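Local coordinates for protein VP5 (Halorubrum pleomorphic virus 6, PDB 6QGL) that is an envelope protein of a virus infecting haloarchaea and probably mediates fusion of the viral membrane with that of the host cell, at residues A[185-190]-A[201-206]; A[129-134]-A[166-171]; A[151-156]-A[212-217]. One frame throughout, in Å; residues are numbered along the deposited sequence.

How the contacts relate
Running from the N terminus, the chain passes 129-134, 151-156, 166-171, 185-190, 201-206 and 212-217. Contact 2 is the first to close, when strand 166-174 returns to helix 97-140 after 31 intervening residues. Contact 3 has opened before then and closes last, so the two cross. Contact 1 begins and ends within the long excursion of contact 3, and follows contact 2 in series. Three of the segments are on consecutive strands of one four-stranded antiparallel sheet, and 212-217 leaves its last strand. Contact 1 builds the sheet's middle, contact 2 fixes its first strand to the helix, and contact 3 ties its far end to the loop after helix 145-148.

Contact 1 (A[185-190]-A[201-206]); sequences TFRHNT and VVEYNP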
ATOM      1  N   THR A 185       3.780 -22.516   1.648  1.00 53.53           N
ATOM      2  CA  THR A 185       5.172 -22.383   2.045  1.00 52.93           C
ATOM      3  C   THR A 185       5.989 -22.518   0.775  1.00 56.37           C
ATOM      4  O   THR A 185       5.888 -23.528   0.070  1.00 56.59           O
ATOM      5  CB  THR A 185       5.534 -23.382   3.148  1.00 59.34           C
ATOM      6  OG1 THR A 185       4.799 -23.027   4.313  1.00 57.83           O
ATOM      7  CG2 THR A 185       7.024 -23.383   3.477  1.00 57.56           C
ATOM      8  N   PHE A 186       6.760 -21.476   0.462  1.00 52.14           N
ATOM      9  CA  PHE A 186       7.583 -21.452  -0.732  1.00 51.82           C
ATOM     10  C   PHE A 186       8.916 -22.154  -0.520  1.00 56.52           C
ATOM     11  O   PHE A 186       9.744 -21.679   0.256  1.00 56.84           O
ATOM     12  CB  PHE A 186       7.790 -20.010  -1.230  1.00 52.79           C
ATOM     13  CG  PHE A 186       8.657 -19.939  -2.461  1.00 54.26           C
ATOM     14  CD1 PHE A 186       8.129 -20.197  -3.721  1.00 57.00           C
ATOM     15  CD2 PHE A 186      10.012 -19.653  -2.360  1.00 56.74           C
ATOM     16  CE1 PHE A 186       8.940 -20.166  -4.856  1.00 57.98           C
ATOM     17  CE2 PHE A 186      10.821 -19.637  -3.492  1.00 59.71           C
ATOM     18  CZ  PHE A 186      10.280 -19.886  -4.734  1.00 57.39           C
ATOM     19  N   ARG A 187       9.136 -23.259  -1.246  1.00 53.01           N
ATOM     20  CA  ARG A 187      10.393 -24.004  -1.246  1.00 53.40           C
ATOM     21  C   ARG A 187      11.028 -23.845  -2.628  1.00 56.17           C
ATOM     22  O   ARG A 187      10.319 -23.902  -3.632  1.00 54.65           O
ATOM     23  CB  ARG A 187      10.173 -25.491  -0.892  1.00 54.07           C
ATOM     24  CG  ARG A 187      11.452 -26.337  -0.913  1.00 61.90           C
ATOM     25  CD  ARG A 187      11.254 -27.694  -0.271  1.00 70.75           C
ATOM     26  NE  ARG A 187      12.452 -28.531  -0.371  1.00 78.40           N
ATOM     27  CZ  ARG A 187      13.460 -28.529   0.498  1.00 92.86           C
ATOM     28  NH1 ARG A 187      14.501 -29.329   0.317  1.00 79.89           N
ATOM     29  NH2 ARG A 187      13.438 -27.718   1.549  1.00 81.18           N
ATOM     30  N   HIS A 188      12.351 -23.620  -2.671  1.00 53.59           N
ATOM     31  CA  HIS A 188      13.131 -23.465  -3.897  1.00 53.75           C
ATOM     32  C   HIS A 188      14.444 -24.223  -3.772  1.00 60.11           C
ATOM     33  O   HIS A 188      15.209 -23.976  -2.842  1.00 60.39           O
ATOM     34  CB  HIS A 188      13.390 -21.977  -4.207  1.00 53.74           C
ATOM     35  CG  HIS A 188      14.227 -21.743  -5.428  1.00 57.33           C
ATOM     36  ND1 HIS A 188      13.667 -21.716  -6.690  1.00 58.44           N
ATOM     37  CD2 HIS A 188      15.560 -21.538  -5.537  1.00 59.96           C
ATOM     38  CE1 HIS A 188      14.671 -21.499  -7.522  1.00 58.36           C
ATOM     39  NE2 HIS A 188      15.828 -21.380  -6.876  1.00 59.65           N
ATOM     40  N   ASN A 189      14.696 -25.140  -4.718  1.00 58.20           N
ATOM     41  CA  ASN A 189      15.926 -25.925  -4.804  1.00 60.13           C
ATOM     42  C   ASN A 189      16.451 -25.857  -6.238  1.00 64.28           C
ATOM     43  O   ASN A 189      15.717 -26.193  -7.172  1.00 63.28           O
ATOM     44  CB  ASN A 189      15.705 -27.382  -4.367  1.00 64.02           C
ATOM     45  CG  ASN A 189      16.985 -28.177  -4.227  1.00 93.87           C
ATOM     46  OD1 ASN A 189      18.040 -27.652  -3.855  1.00 92.54           O
ATOM     47  ND2 ASN A 189      16.923 -29.466  -4.516  1.00 88.07           N
ATOM     48  N   THR A 190      17.718 -25.434  -6.406  1.00 61.60           N
ATOM     49  CA  THR A 190      18.373 -25.292  -7.714  1.00 61.54           C
ATOM     50  C   THR A 190      18.606 -26.640  -8.427  1.00 66.83           C
ATOM     51  O   THR A 190      18.778 -26.656  -9.648  1.00 66.52           O
ATOM     52  CB  THR A 190      19.658 -24.464  -7.611  1.00 68.83           C
ATOM     53  OG1 THR A 190      20.564 -25.106  -6.715  1.00 70.86           O
ATOM     54  CG2 THR A 190      19.395 -23.022  -7.173  1.00 65.10           C
ATOM     55  N   VAL A 201      19.209 -24.080  -1.412  1.00 64.17           N
ATOM     56  CA  VAL A 201      17.822 -24.360  -1.042  1.00 62.55           C
ATOM     57  C   VAL A 201      17.300 -23.310  -0.049  1.00 64.84           C
ATOM     58  O   VAL A 201      18.017 -22.915   0.873  1.00 65.76           O
ATOM     59  CB  VAL A 201      17.596 -25.830  -0.565  1.00 67.74           C
ATOM     60  CG1 VAL A 201      18.390 -26.150   0.698  1.00 69.58           C
ATOM     61  CG2 VAL A 201      16.112 -26.147  -0.361  1.00 66.23           C
ATOM     62  N   VAL A 202      16.069 -22.832  -0.281  1.00 58.69           N
ATOM     63  CA  VAL A 202      15.366 -21.884   0.577  1.00 56.95           C
ATOM     64  C   VAL A 202      13.921 -22.362   0.759  1.00 58.98           C
ATOM     65  O   VAL A 202      13.320 -22.884  -0.179  1.00 57.68           O
ATOM     66  CB  VAL A 202      15.489 -20.397   0.127  1.00 60.15           C
ATOM     67  CG1 VAL A 202      14.570 -20.060  -1.047  1.00 58.30           C
ATOM     68  CG2 VAL A 202      15.257 -19.442   1.297  1.00 59.89           C
ATOM     69  N   GLU A 203      13.397 -22.245   1.979  1.00 55.47           N
ATOM     70  CA  GLU A 203      12.028 -22.622   2.313  1.00 54.36           C
ATOM     71  C   GLU A 203      11.529 -21.666   3.374  1.00 56.96           C
ATOM     72  O   GLU A 203      12.112 -21.610   4.457  1.00 57.54           O
ATOM     73  CB  GLU A 203      11.934 -24.086   2.777  1.00 56.87           C
ATOM     74  CG  GLU A 203      10.498 -24.581   2.872  1.00 65.67           C
ATOM     75  CD  GLU A 203      10.295 -26.028   3.276  1.00 83.81           C
ATOM     76  OE1 GLU A 203      11.157 -26.876   2.951  1.00 75.19           O
ATOM     77  OE2 GLU A 203       9.252 -26.317   3.906  1.00 78.65           O
ATOM     78  N   TYR A 204      10.488 -20.876   3.048  1.00 51.71           N
ATOM     79  CA  TYR A 204       9.924 -19.880   3.961  1.00 50.59           C
ATOM     80  C   TYR A 204       8.490 -19.459   3.606  1.00 53.79           C
ATOM     81  O   TYR A 204       7.949 -19.857   2.571  1.00 53.22           O
ATOM     82  CB  TYR A 204      10.857 -18.648   4.072  1.00 51.38           C
ATOM     83  CG  TYR A 204      10.939 -17.791   2.828  1.00 51.57           C
ATOM     84  CD1 TYR A 204      11.727 -18.170   1.745  1.00 53.58           C
ATOM     85  CD2 TYR A 204      10.295 -16.558   2.764  1.00 51.37           C
ATOM     86  CE1 TYR A 204      11.819 -17.376   0.605  1.00 53.20           C
ATOM     87  CE2 TYR A 204      10.387 -15.752   1.634  1.00 51.79           C
ATOM     88  CZ  TYR A 204      11.147 -16.166   0.556  1.00 57.47           C
ATOM     89  OH  TYR A 204      11.230 -15.364  -0.554  1.00 56.10           O
ATOM     90  N   ASN A 205       7.888 -18.656   4.491  1.00 50.02           N
ATOM     91  CA  ASN A 205       6.548 -18.073   4.395  1.00 49.11           C
ATOM     92  C   ASN A 205       6.523 -16.827   5.308  1.00 53.65           C
ATOM     93  O   ASN A 205       7.538 -16.588   5.969  1.00 53.84           O
ATOM     94  CB  ASN A 205       5.466 -19.110   4.785  1.00 49.05           C
ATOM     95  CG  ASN A 205       5.622 -19.769   6.135  1.00 65.86           C
ATOM     96  OD1 ASN A 205       5.987 -19.150   7.137  1.00 56.88           O
ATOM     97  ND2 ASN A 205       5.313 -21.052   6.200  1.00 58.02           N
ATOM     98  N   PRO A 206       5.430 -16.023   5.412  1.00 50.42           N
ATOM     99  CA  PRO A 206       5.473 -14.858   6.315  1.00 50.47           C
ATOM    100  C   PRO A 206       5.715 -15.191   7.795  1.00 54.94           C
ATOM    101  O   PRO A 206       6.183 -14.325   8.528  1.00 55.11           O
ATOM    102  CB  PRO A 206       4.104 -14.200   6.110  1.00 51.73           C
ATOM    103  CG  PRO A 206       3.639 -14.674   4.791  1.00 55.93           C
ATOM    104  CD  PRO A 206       4.131 -16.086   4.709  1.00 51.71           C
TER
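Four backbone hydrogen bonds hold F186 against Y204 and H188 against V202. The amide of F186 reaches Y204 O over 2.9 Å and that of H188 reaches V202 O over 2.8 Å, and each partner amide returns a bond. R187/E203 and N189/V201 are the non-hydrogen-bonded pairs in between, with the CA atoms of R187 and E203 4.2 Å apart. With strand directions at 179°, this is an antiparallel beta hairpin, the central strands of a four-stranded sheet with outer members 166-174 and 209-213.

Polar side chains meet on one face. R187 is stretched out, CG anti to the backbone N (chi1 178°), which carries its guanidinium across to E203; R187 NH2 forms a salt bridge with E203 OE1 at 2.8 Å, the guanidinium and carboxylate planes 83° apart. V201 CG2 lies over one face of that guanidinium, 3.6 Å from R187 NH1. E203 OE2 pairs with K169 of strand 166-174. One residue beyond strand 201-204, N205 ND2 donates to T185 OG1 over 2.8 Å, nearly in its amide plane, and T185 OG1 also bonds T171 OG1.

Ring and methyl contacts dominate the face of F186, H188, V202 and Y204. The side chains of F186 and Y204 leave the sheet alongside one another, F186 CD2 lying 4.2 Å from Y204 CE1, while V202 CG1 packs 3.9 Å from H188 CB. Y204 OH bonds M227 O, and H188 ND1 bonds N166.

Contact 2 (A[129-134]-A[166-171]); sequences ELEAMT and NTLKDT
N166 leaves its strand toward the helix, and its ND2 meets two side chains that stand one turn apart on it, E131 and T134. The stronger bond runs from N166 ND2 to E131 OE1 over 3.1 Å, in the amide plane of N166. E131 gets there by a bend: CG is anti to the backbone N, but chi2 of 61° folds the carboxylate back beside N166, so that the two side chains run alongside one another, oppositely directed, with carboxylate and amide planes 71° apart. A weak bond joins N166 ND2 to T134 OG1 at 3.0 Å. The rotation of T134 is fixed from behind, for its hydroxyl OG1 donates to L130 O at 2.7 Å, a carbonyl that also takes the T134 backbone amide. The other end of the amide, N166 OD1, accepts from H188 ND1 on the neighbouring strand 180-189, while S164 OG also bonds E131 OE1. Beyond this polar group, L168 CD1 rests 4.1 Å from E131 CB. The axes of 129-134 and 166-171 come within 9.5 Å and run roughly opposite, at 149°: a helix packed against an antiparallel sheet, with outermost strand 166-174 facing helix 97-140.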
ATOM      1  N   GLU A 129       1.964 -16.783  -8.447  1.00 49.59           N
ATOM      2  CA  GLU A 129       2.352 -16.016  -9.628  1.00 49.54           C
ATOM      3  C   GLU A 129       3.773 -16.379 -10.025  1.00 53.38           C
ATOM      4  O   GLU A 129       4.003 -16.656 -11.199  1.00 53.67           O
ATOM      5  CB  GLU A 129       2.222 -14.507  -9.372  1.00 50.77           C
ATOM      6  CG  GLU A 129       2.521 -13.629 -10.574  1.00 58.34           C
ATOM      7  CD  GLU A 129       2.440 -12.146 -10.278  1.00 72.47           C
ATOM      8  OE1 GLU A 129       3.206 -11.671  -9.408  1.00 65.70           O
ATOM      9  OE2 GLU A 129       1.611 -11.458 -10.915  1.00 62.50           O
ATOM     10  N   LEU A 130       4.713 -16.419  -9.050  1.00 49.49           N
ATOM     11  CA  LEU A 130       6.104 -16.795  -9.312  1.00 49.47           C
ATOM     12  C   LEU A 130       6.169 -18.168  -9.975  1.00 54.75           C
ATOM     13  O   LEU A 130       6.888 -18.317 -10.959  1.00 55.10           O
ATOM     14  CB  LEU A 130       6.980 -16.740  -8.043  1.00 49.18           C
ATOM     15  CG  LEU A 130       8.458 -17.166  -8.195  1.00 54.01           C
ATOM     16  CD1 LEU A 130       9.195 -16.324  -9.235  1.00 54.46           C
ATOM     17  CD2 LEU A 130       9.180 -17.101  -6.881  1.00 56.23           C
ATOM     18  N   GLU A 131       5.369 -19.137  -9.480  1.00 51.65           N
ATOM     19  CA  GLU A 131       5.283 -20.478 -10.053  1.00 52.26           C
ATOM     20  C   GLU A 131       4.765 -20.429 -11.492  1.00 56.75           C
ATOM     21  O   GLU A 131       5.327 -21.103 -12.357  1.00 57.17           O
ATOM     22  CB  GLU A 131       4.402 -21.395  -9.185  1.00 54.08           C
ATOM     23  CG  GLU A 131       4.360 -22.848  -9.650  1.00 66.36           C
ATOM     24  CD  GLU A 131       5.678 -23.605  -9.657  1.00 86.24           C
ATOM     25  OE1 GLU A 131       6.649 -23.130  -9.027  1.00 89.80           O
ATOM     26  OE2 GLU A 131       5.741 -24.682 -10.291  1.00 74.04           O
ATOM     27  N   ALA A 132       3.717 -19.615 -11.747  1.00 53.22           N
ATOM     28  CA  ALA A 132       3.132 -19.447 -13.082  1.00 53.59           C
ATOM     29  C   ALA A 132       4.149 -18.819 -14.040  1.00 56.95           C
ATOM     30  O   ALA A 132       4.214 -19.219 -15.205  1.00 57.29           O
ATOM     31  CB  ALA A 132       1.874 -18.596 -13.011  1.00 54.64           C
ATOM     32  N   MET A 133       4.959 -17.862 -13.535  1.00 52.40           N
ATOM     33  CA  MET A 133       6.018 -17.185 -14.290  1.00 52.03           C
ATOM     34  C   MET A 133       7.151 -18.171 -14.584  1.00 55.06           C
ATOM     35  O   MET A 133       7.665 -18.192 -15.701  1.00 54.71           O
ATOM     36  CB  MET A 133       6.540 -15.955 -13.529  1.00 54.00           C
ATOM     37  CG  MET A 133       5.539 -14.817 -13.456  1.00 57.87           C
ATOM     38  SD  MET A 133       6.268 -13.226 -12.990  1.00 62.09           S
ATOM     39  CE  MET A 133       6.454 -13.441 -11.233  1.00 57.84           C
ATOM     40  N   THR A 134       7.498 -19.020 -13.589  1.00 51.15           N
ATOM     41  CA  THR A 134       8.522 -20.064 -13.698  1.00 50.87           C
ATOM     42  C   THR A 134       8.112 -21.076 -14.774  1.00 55.18           C
ATOM     43  O   THR A 134       8.926 -21.395 -15.641  1.00 54.74           O
ATOM     44  CB  THR A 134       8.779 -20.713 -12.330  1.00 54.78           C
ATOM     45  OG1 THR A 134       9.174 -19.701 -11.407  1.00 52.39           O
ATOM     46  CG2 THR A 134       9.851 -21.792 -12.380  1.00 52.60           C
ATOM     47  N   ASN A 166      10.867 -24.778  -7.927  1.00 55.20           N
ATOM     48  CA  ASN A 166       9.943 -24.384  -6.865  1.00 53.87           C
ATOM     49  C   ASN A 166       8.968 -25.492  -6.481  1.00 58.47           C
ATOM     50  O   ASN A 166       8.586 -26.315  -7.313  1.00 58.75           O
ATOM     51  CB  ASN A 166       9.123 -23.156  -7.279  1.00 51.15           C
ATOM     52  CG  ASN A 166       9.871 -22.015  -7.916  1.00 60.43           C
ATOM     53  OD1 ASN A 166      10.969 -21.633  -7.494  1.00 51.51           O
ATOM     54  ND2 ASN A 166       9.262 -21.424  -8.931  1.00 48.45           N
ATOM     55  N   THR A 167       8.531 -25.464  -5.215  1.00 55.16           N
ATOM     56  CA  THR A 167       7.535 -26.361  -4.636  1.00 55.54           C
ATOM     57  C   THR A 167       6.663 -25.511  -3.708  1.00 58.78           C
ATOM     58  O   THR A 167       7.191 -24.857  -2.803  1.00 57.66           O
ATOM     59  CB  THR A 167       8.191 -27.541  -3.881  1.00 64.13           C
ATOM     60  OG1 THR A 167       9.248 -28.104  -4.660  1.00 64.91           O
ATOM     61  CG2 THR A 167       7.189 -28.630  -3.513  1.00 62.91           C
ATOM     62  N   LEU A 168       5.342 -25.484  -3.962  1.00 55.70           N
ATOM     63  CA  LEU A 168       4.393 -24.751  -3.122  1.00 55.00           C
ATOM     64  C   LEU A 168       3.782 -25.761  -2.165  1.00 60.12           C
ATOM     65  O   LEU A 168       2.929 -26.564  -2.562  1.00 60.72           O
ATOM     66  CB  LEU A 168       3.308 -24.011  -3.945  1.00 54.55           C
ATOM     67  CG  LEU A 168       3.757 -23.060  -5.063  1.00 58.02           C
ATOM     68  CD1 LEU A 168       2.588 -22.257  -5.589  1.00 57.52           C
ATOM     69  CD2 LEU A 168       4.854 -22.118  -4.607  1.00 59.26           C
ATOM     70  N   LYS A 169       4.292 -25.772  -0.924  1.00 56.78           N
ATOM     71  CA  LYS A 169       3.892 -26.706   0.130  1.00 57.38           C
ATOM     72  C   LYS A 169       2.689 -26.197   0.905  1.00 61.17           C
ATOM     73  O   LYS A 169       2.676 -25.043   1.331  1.00 59.48           O
ATOM     74  CB  LYS A 169       5.069 -26.978   1.086  1.00 59.78           C
ATOM     75  CG  LYS A 169       6.241 -27.722   0.450  1.00 68.33           C
ATOM     76  CD  LYS A 169       7.461 -27.766   1.363  1.00 76.60           C
ATOM     77  CE  LYS A 169       7.511 -29.010   2.215  1.00 89.51           C
ATOM     78  NZ  LYS A 169       8.659 -28.983   3.158  1.00100.71           N
ATOM     79  N   ASP A 170       1.681 -27.064   1.098  1.00 59.49           N
ATOM     80  CA  ASP A 170       0.479 -26.726   1.858  1.00 59.46           C
ATOM     81  C   ASP A 170       0.797 -26.744   3.345  1.00 64.13           C
ATOM     82  O   ASP A 170       1.263 -27.761   3.869  1.00 65.10           O
ATOM     83  CB  ASP A 170      -0.675 -27.695   1.538  1.00 62.78           C
ATOM     84  CG  ASP A 170      -1.365 -27.483   0.199  1.00 73.49           C
ATOM     85  OD1 ASP A 170      -0.955 -26.563  -0.547  1.00 73.24           O
ATOM     86  OD2 ASP A 170      -2.323 -28.226  -0.097  1.00 80.29           O
ATOM     87  N   THR A 171       0.578 -25.603   4.013  1.00 59.83           N
ATOM     88  CA  THR A 171       0.811 -25.435   5.446  1.00 59.54           C
ATOM     89  C   THR A 171      -0.494 -25.003   6.096  1.00 63.42           C
ATOM     90  O   THR A 171      -1.058 -23.977   5.715  1.00 62.28           O
ATOM     91  CB  THR A 171       1.985 -24.470   5.688  1.00 65.64           C
ATOM     92  OG1 THR A 171       3.140 -25.000   5.037  1.00 65.77           O
ATOM     93  CG2 THR A 171       2.284 -24.255   7.169  1.00 63.58           C
TER

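Contact 3 (A[151-156]-A[212-217]); sequences FGDPRF and STNSNT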
ATOM      1  N   PHE A 151      17.849 -16.754  -6.113  1.00 59.58           N
ATOM      2  CA  PHE A 151      17.899 -16.723  -4.654  1.00 59.82           C
ATOM      3  C   PHE A 151      19.325 -16.504  -4.154  1.00 66.36           C
ATOM      4  O   PHE A 151      19.574 -16.568  -2.953  1.00 67.22           O
ATOM      5  CB  PHE A 151      17.209 -17.974  -4.058  1.00 60.88           C
ATOM      6  CG  PHE A 151      15.721 -17.972  -4.365  1.00 60.71           C
ATOM      7  CD1 PHE A 151      15.253 -18.332  -5.626  1.00 63.19           C
ATOM      8  CD2 PHE A 151      14.804 -17.486  -3.441  1.00 62.14           C
ATOM      9  CE1 PHE A 151      13.892 -18.268  -5.934  1.00 62.78           C
ATOM     10  CE2 PHE A 151      13.444 -17.421  -3.749  1.00 63.60           C
ATOM     11  CZ  PHE A 151      12.999 -17.799  -4.999  1.00 61.18           C
ATOM     12  N   GLY A 152      20.234 -16.199  -5.079  1.00 63.96           N
ATOM     13  CA  GLY A 152      21.632 -15.929  -4.764  1.00 65.96           C
ATOM     14  C   GLY A 152      22.604 -16.681  -5.645  1.00 71.41           C
ATOM     15  O   GLY A 152      23.562 -16.090  -6.152  1.00 72.92           O
ATOM     16  N   ASP A 153      22.363 -17.992  -5.821  1.00 67.34           N
ATOM     17  CA  ASP A 153      23.181 -18.872  -6.655  1.00 68.07           C
ATOM     18  C   ASP A 153      22.272 -19.564  -7.694  1.00 69.44           C
ATOM     19  O   ASP A 153      21.926 -20.740  -7.539  1.00 68.57           O
ATOM     20  CB  ASP A 153      23.949 -19.879  -5.783  1.00 71.70           C
ATOM     21  CG  ASP A 153      24.924 -20.757  -6.539  1.00 84.60           C
ATOM     22  OD1 ASP A 153      25.051 -20.584  -7.768  1.00 85.39           O
ATOM     23  OD2 ASP A 153      25.561 -21.614  -5.900  1.00 92.02           O
ATOM     24  N   PRO A 154      21.877 -18.834  -8.762  1.00 64.64           N
ATOM     25  CA  PRO A 154      20.946 -19.408  -9.745  1.00 62.78           C
ATOM     26  C   PRO A 154      21.597 -20.303 -10.805  1.00 66.32           C
ATOM     27  O   PRO A 154      21.575 -19.989 -12.000  1.00 65.88           O
ATOM     28  CB  PRO A 154      20.273 -18.169 -10.333  1.00 63.67           C
ATOM     29  CG  PRO A 154      21.328 -17.122 -10.273  1.00 69.54           C
ATOM     30  CD  PRO A 154      22.186 -17.423  -9.079  1.00 66.46           C
ATOM     31  N   ARG A 155      22.152 -21.442 -10.360  1.00 62.70           N
ATOM     32  CA  ARG A 155      22.806 -22.433 -11.218  1.00 62.58           C
ATOM     33  C   ARG A 155      21.886 -23.655 -11.332  1.00 64.83           C
ATOM     34  O   ARG A 155      21.759 -24.420 -10.376  1.00 64.70           O
ATOM     35  CB  ARG A 155      24.188 -22.798 -10.648  1.00 63.75           C
ATOM     36  CG  ARG A 155      25.201 -21.667 -10.764  1.00 72.30           C
ATOM     37  CD  ARG A 155      26.610 -22.152 -10.495  1.00 84.70           C
ATOM     38  NE  ARG A 155      26.943 -22.133  -9.070  1.00 92.91           N
ATOM     39  CZ  ARG A 155      28.050 -22.654  -8.550  1.00108.02           C
ATOM     40  NH1 ARG A 155      28.935 -23.266  -9.330  1.00 96.55           N
ATOM     41  NH2 ARG A 155      28.276 -22.582  -7.246  1.00 94.17           N
ATOM     42  N   PHE A 156      21.197 -23.801 -12.479  1.00 59.90           N
ATOM     43  CA  PHE A 156      20.205 -24.868 -12.681  1.00 58.90           C
ATOM     44  C   PHE A 156      20.675 -26.017 -13.588  1.00 63.34           C
ATOM     45  O   PHE A 156      19.850 -26.722 -14.179  1.00 62.48           O
ATOM     46  CB  PHE A 156      18.884 -24.262 -13.185  1.00 59.01           C
ATOM     47  CG  PHE A 156      18.285 -23.250 -12.236  1.00 59.47           C
ATOM     48  CD1 PHE A 156      18.520 -21.892 -12.405  1.00 62.13           C
ATOM     49  CD2 PHE A 156      17.516 -23.659 -11.153  1.00 60.95           C
ATOM     50  CE1 PHE A 156      17.980 -20.959 -11.519  1.00 62.23           C
ATOM     51  CE2 PHE A 156      16.981 -22.723 -10.265  1.00 62.83           C
ATOM     52  CZ  PHE A 156      17.216 -21.381 -10.455  1.00 60.61           C
ATOM     53  N   SER A 212      17.444 -22.404   5.121  1.00 67.92           N
ATOM     54  CA  SER A 212      18.163 -21.483   4.236  1.00 67.82           C
ATOM     55  C   SER A 212      19.594 -21.975   4.061  1.00 74.02           C
ATOM     56  O   SER A 212      20.365 -21.980   5.024  1.00 75.78           O
ATOM     57  CB  SER A 212      18.138 -20.056   4.773  1.00 71.20           C
ATOM     58  OG  SER A 212      18.869 -19.184   3.924  1.00 79.92           O
ATOM     59  N   THR A 213      19.939 -22.421   2.846  1.00 70.31           N
ATOM     60  CA  THR A 213      21.275 -22.931   2.524  1.00 72.09           C
ATOM     61  C   THR A 213      21.768 -22.225   1.276  1.00 75.29           C
ATOM     62  O   THR A 213      21.092 -22.299   0.253  1.00 73.15           O
ATOM     63  CB  THR A 213      21.235 -24.456   2.325  1.00 80.84           C
ATOM     64  OG1 THR A 213      20.549 -25.069   3.420  1.00 80.29           O
ATOM     65  CG2 THR A 213      22.622 -25.070   2.161  1.00 81.38           C
ATOM     66  N   ASN A 214      22.932 -21.537   1.349  1.00 73.48           N
ATOM     67  CA  ASN A 214      23.506 -20.795   0.214  1.00 73.39           C
ATOM     68  C   ASN A 214      22.355 -20.066  -0.502  1.00 75.22           C
ATOM     69  O   ASN A 214      22.205 -20.158  -1.721  1.00 74.07           O
ATOM     70  CB  ASN A 214      24.255 -21.762  -0.731  1.00 75.09           C
ATOM     71  CG  ASN A 214      25.035 -21.103  -1.844  1.00 94.67           C
ATOM     72  OD1 ASN A 214      25.550 -19.987  -1.712  1.00 89.23           O
ATOM     73  ND2 ASN A 214      25.133 -21.784  -2.975  1.00 85.96           N
ATOM     74  N   SER A 215      21.495 -19.411   0.297  1.00 70.99           N
ATOM     75  CA  SER A 215      20.275 -18.768  -0.168  1.00 68.64           C
ATOM     76  C   SER A 215      19.967 -17.429   0.477  1.00 72.10           C
ATOM     77  O   SER A 215      20.433 -17.125   1.573  1.00 72.82           O
ATOM     78  CB  SER A 215      19.086 -19.688   0.088  1.00 70.80           C
ATOM     79  OG  SER A 215      19.098 -20.811  -0.775  1.00 80.27           O
ATOM     80  N   ASN A 216      19.119 -16.657  -0.214  1.00 67.00           N
ATOM     81  CA  ASN A 216      18.553 -15.376   0.192  1.00 66.19           C
ATOM     82  C   ASN A 216      17.053 -15.621   0.241  1.00 68.23           C
ATOM     83  O   ASN A 216      16.521 -16.231  -0.690  1.00 66.51           O
ATOM     84  CB  ASN A 216      18.875 -14.285  -0.840  1.00 66.60           C
ATOM     85  CG  ASN A 216      20.345 -14.012  -1.030  1.00 91.45           C
ATOM     86  OD1 ASN A 216      21.193 -14.402  -0.221  1.00 90.48           O
ATOM     87  ND2 ASN A 216      20.680 -13.327  -2.113  1.00 81.69           N
ATOM     88  N   THR A 217      16.372 -15.196   1.324  1.00 65.01           N
ATOM     89  CA  THR A 217      14.924 -15.410   1.448  1.00 63.61           C
ATOM     90  C   THR A 217      14.237 -14.783   0.239  1.00 67.60           C
ATOM     91  O   THR A 217      13.763 -15.524  -0.615  1.00 68.38           O
ATOM     92  CB  THR A 217      14.398 -14.958   2.800  1.00 71.15           C
ATOM     93  OG1 THR A 217      14.654 -13.568   2.934  1.00 73.33           O
ATOM     94  CG2 THR A 217      15.024 -15.719   3.956  1.00 69.03           C
TER
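The F151 carbonyl oxygen accepts the backbone amide of N216 at 2.8 Å, a weak bond bent to 130° at the hydrogen, and it is the sole backbone bond joining these segments. Loop meets loop here: 151-156, which follows helix 145-148, lies against the chain just after strand 209-213, the last strand of the four-stranded sheet. Two unusual backbone conformations shape the meeting, G152 with a positive phi of 132° and N214 in the left-handed helical region. P154 is the centre of an inverse gamma turn, with R155 N weakly bonded to D153 O.

The F151 ring presents its edge to carbonyl oxygens: N216 O lies in its plane, 3.5 Å from F151 CD2, and T217 O near it. The same ring lies against the sheet face of F186, H188 and V202, stacked on H188.

Nearer solvent, D153 has CG anti to its backbone N (chi1 -175°), which carries the carboxylate out to N214. R155 grips that carboxylate side-on, R155 NE bonding D153 OD1 at 2.8 Å. N214 ND2 donates to D153 OD2 at 3.0 Å, on the anti lone pair of that oxygen, while R155 NH2 meets it on the syn side.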